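4-amino-4-deoxy-L-arabinose transferase or related glycosyltransferases of PMT family (Cupriavidus metallidurans, PDB 5EZM) probably transfers 4-amino-4-deoxy-L-arabinose from a polyprenyl phosphate carrier to lipid A, working as a zinc-containing membrane glycosyltransferase of the GT-C fold. Local coordinates at residues 487-492 with 508-513; 481-486 with 495-500. One frame throughout, in Å; residues are numbered along the deposited sequence.

Contact 1 of 2, residues 487-492 with 508-513; sequences QMLDHT and DELTFG
L489 sends its two methyl groups to different partners. CD1 meets the methyl CD1 of L510 at 3.6 Å, and the two side chains cross at about a right angle. CD2 lies over the CG-CD end of E509, 3.8 Å from CG. A CG anti to the backbone N (chi1 -179°) carries the two methyls on toward 508-513. OD2 of D508 lies beside L489 CD2, at 4.0 Å. H491 approaches the far end of E509: its CE1 faces both oxygens, 3.8 Å from E509 OE1 and from OE2, and the carboxylate carbon lies in the ring plane at this edge. The ring and carboxylate planes are 40° apart. This is a contact, not a bond: the ring donates or accepts elsewhere, through ND1 and the hydroxyl of Y80. The carboxylate has its own partner, since OE2 forms a salt bridge with R61. E509 also stands near the metal: its side chain is about 4 Å from those of E87 and H270, and about 5 Å from the bound zinc, at nearest atoms. This is consistent with a second-shell place round the zinc. Cut back to an alanine, this position would probably leave R61 without this carboxylate and L489 CD2 without the chain it packs on. Further out, T511 N and OG1 both bond to D508 O, which fixes the turn before helix 511-516. On the 487-492 side, D490 OD2 accepts from T492 N at 3.3 Å, a cap on the turn leading into helix 493-497, and D490 OD1 is tied to R565. M503 of strand 502-504 touches L489 and L510, and Y80 of strand 79-80 touches E509 and L510. Both strands border the contact, and helices 493-497 and 511-516 begin beside it.

Contact 2 of 2, residues 481-486 with 495-500; sequences MPLYGV and FYLRHP
Strand 483-486, helix 493-497 and strand 502-504 form a beta-alpha-beta unit, and this contact joins its first strand to the end of its helix. The link has an apolar and a polar half. In the apolar half, L483 CD2 meets L497 CD1 at 3.6 Å. The side chains cross at about a right angle, and L497 also touches A470 and I473 of helix 470-474. In the polar half, H499 points its imidazole at the residues just before the strand. NE2 donates a weak hydrogen bond to M481 O at 2.7 Å. The oxygen lies in the ring plane, but the N-H...O angle of 122° is far from straight. The other ring nitrogen turns back to its own segment: ND1 donates to P500 O at 3.0 Å, with the oxygen 24° out of the ring plane. Two carbonyl oxygens, one only weakly bonded, help to set how the ring is turned. Donation from both nitrogens would need a protonated imidazole, which two carbonyl acceptors would probably favour. Between the nitrogens, CE1 packs against L483 CB at 3.7 Å. A chi1 of -167° swings the H499 ring out opposite its own backbone N and across to the strand. The strand itself runs between two parallel neighbours. L483 and G485 bond to M502 through the backbone, while P482 and Y484 bond to M539. At the helix end, R498 leaves helical geometry with positive phi and completes a Schellman motif, so the chain leaves the helix and H499 can face the strand. R498 also bonds back with its side chain, its guanidinium lying nearly in plane with the acceptor. F495 O therefore takes two donors from opposite faces of its carbonyl plane: R498 N at 3.0 Å and R498 NH1 at 2.9 Å.

In the fold
Both contacts lie in the aminoarabinose transferase C-terminal domain, with centres about 12 Å apart. Along the chain their segments alternate: 481-486, 487-492, 495-500, then 508-513. The first segments of the two contacts adjoin, so strand 483-486 runs straight into the loop of contact 1. Segment 495-500 begins on helix 493-497, and strand 502-504 comes between it and 508-513. Contact 2 works inside the beta-alpha-beta unit of the mixed sheet. Contact 1 lies beyond the end of the same strand and faces the zinc site, whose ligands E87, H268 and H270 come from earlier in the chain. Contact 2 stays within the sheet unit; contact 1 alone reaches the surroundings of the metal.

Contact 1 of 2, residues 487-492 with 508-513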
loop_
_atom_site.group_PDB
_atom_site.type_symbol
_atom_site.label_atom_id
_atom_site.label_comp_id
_atom_site.label_asym_id
_atom_site.label_seq_id
_atom_site.Cartn_x
_atom_site.Cartn_y
_atom_site.Cartn_z
ATOM N N GLN A 487 2.416 -10.957 24.977
ATOM C CA GLN A 487 1.345 -11.432 24.101
ATOM C C GLN A 487 0.700 -10.279 23.336
ATOM O O GLN A 487 -0.523 -10.201 23.191
ATOM C CB GLN A 487 0.302 -12.223 24.890
ATOM C CG GLN A 487 0.814 -13.563 25.389
ATOM C CD GLN A 487 -0.263 -14.391 26.056
ATOM O OE1 GLN A 487 -1.227 -13.854 26.608
ATOM N NE2 GLN A 487 -0.110 -15.709 26.004
ATOM N N MET A 488 1.536 -9.371 22.842
ATOM C CA MET A 488 1.065 -8.212 22.092
ATOM C C MET A 488 2.153 -7.800 21.117
ATOM O O MET A 488 3.256 -7.434 21.537
ATOM C CB MET A 488 0.702 -7.049 23.019
ATOM C CG MET A 488 0.620 -5.703 22.310
ATOM S SD MET A 488 -0.211 -4.420 23.268
ATOM C CE MET A 488 -1.932 -4.823 22.979
ATOM N N LEU A 489 1.849 -7.868 19.825
ATOM C CA LEU A 489 2.771 -7.434 18.781
ATOM C C LEU A 489 2.383 -6.008 18.415
ATOM O O LEU A 489 1.601 -5.773 17.493
ATOM C CB LEU A 489 2.726 -8.365 17.575
ATOM C CG LEU A 489 3.668 -8.011 16.420
ATOM C CD1 LEU A 489 5.078 -7.753 16.933
ATOM C CD2 LEU A 489 3.668 -9.112 15.363
ATOM N N ASP A 490 2.921 -5.050 19.162
ATOM C CA ASP A 490 2.680 -3.646 18.862
ATOM C C ASP A 490 3.443 -3.266 17.600
ATOM O O ASP A 490 4.669 -3.401 17.543
ATOM C CB ASP A 490 3.103 -2.770 20.037
ATOM C CG ASP A 490 2.405 -1.430 20.040
ATOM O OD1 ASP A 490 2.030 -0.965 21.134
ATOM O OD2 ASP A 490 2.222 -0.842 18.951
ATOM N N HIS A 491 2.723 -2.799 16.584
ATOM C CA HIS A 491 3.336 -2.549 15.288
ATOM C C HIS A 491 3.834 -1.121 15.109
ATOM O O HIS A 491 4.613 -0.870 14.184
ATOM C CB HIS A 491 2.348 -2.875 14.168
ATOM C CG HIS A 491 2.033 -4.333 14.042
ATOM N ND1 HIS A 491 2.899 -5.233 13.459
ATOM C CD2 HIS A 491 0.943 -5.044 14.412
ATOM C CE1 HIS A 491 2.355 -6.437 13.476
ATOM N NE2 HIS A 491 1.167 -6.349 14.048
ATOM N N THR A 492 3.416 -0.186 15.955
ATOM C CA THR A 492 3.776 1.214 15.775
ATOM C C THR A 492 4.617 1.781 16.904
ATOM O O THR A 492 5.501 2.603 16.649
ATOM C CB THR A 492 2.514 2.067 15.616
ATOM O OG1 THR A 492 1.667 1.881 16.756
ATOM C CG2 THR A 492 1.761 1.667 14.358
ATOM N N ASP A 508 2.601 -14.183 17.414
ATOM C CA ASP A 508 1.768 -13.899 16.241
ATOM C C ASP A 508 2.611 -14.202 15.003
ATOM O O ASP A 508 3.214 -15.285 14.933
ATOM C CB ASP A 508 1.227 -12.477 16.357
ATOM C CG ASP A 508 0.204 -12.152 15.291
ATOM O OD1 ASP A 508 -0.952 -12.612 15.416
ATOM O OD2 ASP A 508 0.555 -11.432 14.331
ATOM N N GLU A 509 2.706 -13.292 14.031
ATOM C CA GLU A 509 3.488 -13.526 12.822
ATOM C C GLU A 509 4.985 -13.628 13.089
ATOM O O GLU A 509 5.739 -13.958 12.167
ATOM C CB GLU A 509 3.224 -12.412 11.814
ATOM C CG GLU A 509 3.897 -11.103 12.173
ATOM C CD GLU A 509 3.121 -9.897 11.689
ATOM O OE1 GLU A 509 1.893 -9.853 11.915
ATOM O OE2 GLU A 509 3.738 -8.996 11.079
ATOM N N LEU A 510 5.436 -13.343 14.309
ATOM C CA LEU A 510 6.829 -13.533 14.684
ATOM C C LEU A 510 7.089 -14.903 15.296
ATOM O O LEU A 510 8.243 -15.210 15.623
ATOM C CB LEU A 510 7.270 -12.434 15.656
ATOM C CG LEU A 510 7.463 -11.053 15.026
ATOM C CD1 LEU A 510 7.769 -10.006 16.083
ATOM C CD2 LEU A 510 8.568 -11.098 13.983
ATOM N N THR A 511 6.047 -15.729 15.437
ATOM C CA THR A 511 6.194 -17.062 16.020
ATOM C C THR A 511 7.386 -17.807 15.430
ATOM O O THR A 511 8.258 -18.290 16.164
ATOM C CB THR A 511 4.908 -17.864 15.809
ATOM O OG1 THR A 511 3.916 -17.440 16.752
ATOM C CG2 THR A 511 5.170 -19.356 15.973
ATOM N N PHE A 512 7.449 -17.890 14.098
ATOM C CA PHE A 512 8.545 -18.600 13.447
ATOM C C PHE A 512 9.891 -18.049 13.894
ATOM O O PHE A 512 10.775 -18.802 14.324
ATOM C CB PHE A 512 8.394 -18.507 11.929
ATOM C CG PHE A 512 9.436 -19.271 11.171
ATOM C CD1 PHE A 512 9.286 -20.627 10.943
ATOM C CD2 PHE A 512 10.563 -18.634 10.681
ATOM C CE1 PHE A 512 10.241 -21.336 10.243
ATOM C CE2 PHE A 512 11.524 -19.339 9.979
ATOM C CZ PHE A 512 11.362 -20.692 9.759
ATOM N N GLY A 513 10.051 -16.724 13.833
ATOM C CA GLY A 513 11.295 -16.128 14.286
ATOM C C GLY A 513 11.572 -16.426 15.745
ATOM O O GLY A 513 12.719 -16.661 16.137
#

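Contact 2 of 2, residues 481-486 with 495-500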
loop_
_atom_site.group_PDB
_atom_site.type_symbol
_atom_site.label_atom_id
_atom_site.label_comp_id
_atom_site.label_asym_id
_atom_site.label_seq_id
_atom_site.Cartn_x
_atom_site.Cartn_y
_atom_site.Cartn_z
ATOM N N MET A 481 17.824 -1.656 27.678
ATOM C CA MET A 481 16.716 -2.184 28.461
ATOM C C MET A 481 15.793 -3.017 27.578
ATOM O O MET A 481 15.513 -2.636 26.439
ATOM C CB MET A 481 15.914 -1.053 29.091
ATOM C CG MET A 481 16.300 -0.713 30.504
ATOM S SD MET A 481 15.189 0.539 31.161
ATOM C CE MET A 481 13.618 -0.286 30.935
ATOM N N PRO A 482 15.301 -4.148 28.075
ATOM C CA PRO A 482 14.274 -4.884 27.334
ATOM C C PRO A 482 12.944 -4.152 27.374
ATOM O O PRO A 482 12.605 -3.473 28.346
ATOM C CB PRO A 482 14.186 -6.225 28.075
ATOM C CG PRO A 482 15.399 -6.293 28.927
ATOM C CD PRO A 482 15.758 -4.886 29.262
ATOM N N LEU A 483 12.187 -4.294 26.292
ATOM C CA LEU A 483 10.804 -3.834 26.227
ATOM C C LEU A 483 9.972 -5.052 25.828
ATOM O O LEU A 483 9.778 -5.330 24.640
ATOM C CB LEU A 483 10.641 -2.675 25.252
ATOM C CG LEU A 483 9.205 -2.173 25.067
ATOM C CD1 LEU A 483 8.638 -1.633 26.375
ATOM C CD2 LEU A 483 9.132 -1.127 23.961
ATOM N N TYR A 484 9.501 -5.788 26.830
ATOM C CA TYR A 484 8.780 -7.026 26.575
ATOM C C TYR A 484 7.423 -6.749 25.944
ATOM O O TYR A 484 6.698 -5.841 26.359
ATOM C CB TYR A 484 8.587 -7.810 27.871
ATOM C CG TYR A 484 9.871 -8.236 28.540
ATOM C CD1 TYR A 484 10.616 -9.294 28.042
ATOM C CD2 TYR A 484 10.328 -7.592 29.680
ATOM C CE1 TYR A 484 11.785 -9.691 28.652
ATOM C CE2 TYR A 484 11.494 -7.984 30.298
ATOM C CZ TYR A 484 12.220 -9.033 29.782
ATOM O OH TYR A 484 13.386 -9.426 30.399
ATOM N N GLY A 485 7.083 -7.538 24.932
ATOM C CA GLY A 485 5.746 -7.524 24.381
ATOM C C GLY A 485 4.959 -8.702 24.910
ATOM O O GLY A 485 5.071 -9.816 24.390
ATOM N N VAL A 486 4.171 -8.474 25.956
ATOM C CA VAL A 486 3.480 -9.555 26.648
ATOM C C VAL A 486 2.250 -9.966 25.855
ATOM O O VAL A 486 1.166 -9.398 26.032
ATOM C CB VAL A 486 3.105 -9.137 28.081
ATOM C CG1 VAL A 486 2.619 -10.342 28.873
ATOM C CG2 VAL A 486 4.297 -8.481 28.764
ATOM N N PHE A 495 8.551 1.398 16.710
ATOM C CA PHE A 495 9.139 2.322 15.745
ATOM C C PHE A 495 9.326 3.700 16.357
ATOM O O PHE A 495 10.401 4.300 16.247
ATOM C CB PHE A 495 8.269 2.418 14.490
ATOM C CG PHE A 495 8.746 3.454 13.498
ATOM C CD1 PHE A 495 9.744 3.151 12.583
ATOM C CD2 PHE A 495 8.197 4.728 13.480
ATOM C CE1 PHE A 495 10.182 4.102 11.666
ATOM C CE2 PHE A 495 8.629 5.684 12.568
ATOM C CZ PHE A 495 9.622 5.371 11.660
ATOM N N TYR A 496 8.281 4.225 17.002
ATOM C CA TYR A 496 8.379 5.558 17.589
ATOM C C TYR A 496 9.368 5.595 18.746
ATOM O O TYR A 496 9.941 6.653 19.031
ATOM C CB TYR A 496 7.003 6.043 18.035
ATOM C CG TYR A 496 6.160 6.513 16.879
ATOM C CD1 TYR A 496 6.397 7.743 16.283
ATOM C CD2 TYR A 496 5.136 5.722 16.369
ATOM C CE1 TYR A 496 5.638 8.179 15.217
ATOM C CE2 TYR A 496 4.366 6.152 15.298
ATOM C CZ TYR A 496 4.627 7.381 14.729
ATOM O OH TYR A 496 3.873 7.819 13.668
ATOM N N LEU A 497 9.592 4.462 19.413
ATOM C CA LEU A 497 10.591 4.412 20.472
ATOM C C LEU A 497 12.002 4.180 19.949
ATOM O O LEU A 497 12.957 4.328 20.721
ATOM C CB LEU A 497 10.236 3.316 21.479
ATOM C CG LEU A 497 9.024 3.612 22.359
ATOM C CD1 LEU A 497 8.661 2.397 23.187
ATOM C CD2 LEU A 497 9.298 4.810 23.250
ATOM N N ARG A 498 12.154 3.840 18.668
ATOM C CA ARG A 498 13.431 3.399 18.110
ATOM C C ARG A 498 14.008 2.268 18.958
ATOM O O ARG A 498 15.186 2.263 19.324
ATOM C CB ARG A 498 14.421 4.563 17.994
ATOM C CG ARG A 498 13.831 5.878 17.491
ATOM C CD ARG A 498 13.494 5.815 16.016
ATOM N NE ARG A 498 13.319 7.142 15.423
ATOM C CZ ARG A 498 12.141 7.706 15.164
ATOM N NH1 ARG A 498 11.016 7.059 15.446
ATOM N NH2 ARG A 498 12.086 8.914 14.616
ATOM N N HIS A 499 13.151 1.300 19.284
ATOM C CA HIS A 499 13.493 0.254 20.241
ATOM C C HIS A 499 12.666 -1.002 19.982
ATOM O O HIS A 499 11.430 -0.949 20.018
ATOM C CB HIS A 499 13.270 0.762 21.664
ATOM C CG HIS A 499 13.862 -0.112 22.724
ATOM N ND1 HIS A 499 13.366 -1.362 23.020
ATOM C CD2 HIS A 499 14.902 0.091 23.570
ATOM C CE1 HIS A 499 14.078 -1.896 23.995
ATOM N NE2 HIS A 499 15.016 -1.034 24.349
ATOM N N PRO A 500 13.301 -2.142 19.727
ATOM C CA PRO A 500 12.549 -3.352 19.384
ATOM C C PRO A 500 11.883 -3.979 20.598
ATOM O O PRO A 500 12.311 -3.809 21.741
ATOM C CB PRO A 500 13.620 -4.294 18.815
ATOM C CG PRO A 500 14.838 -3.442 18.609
ATOM C CD PRO A 500 14.750 -2.355 19.626
#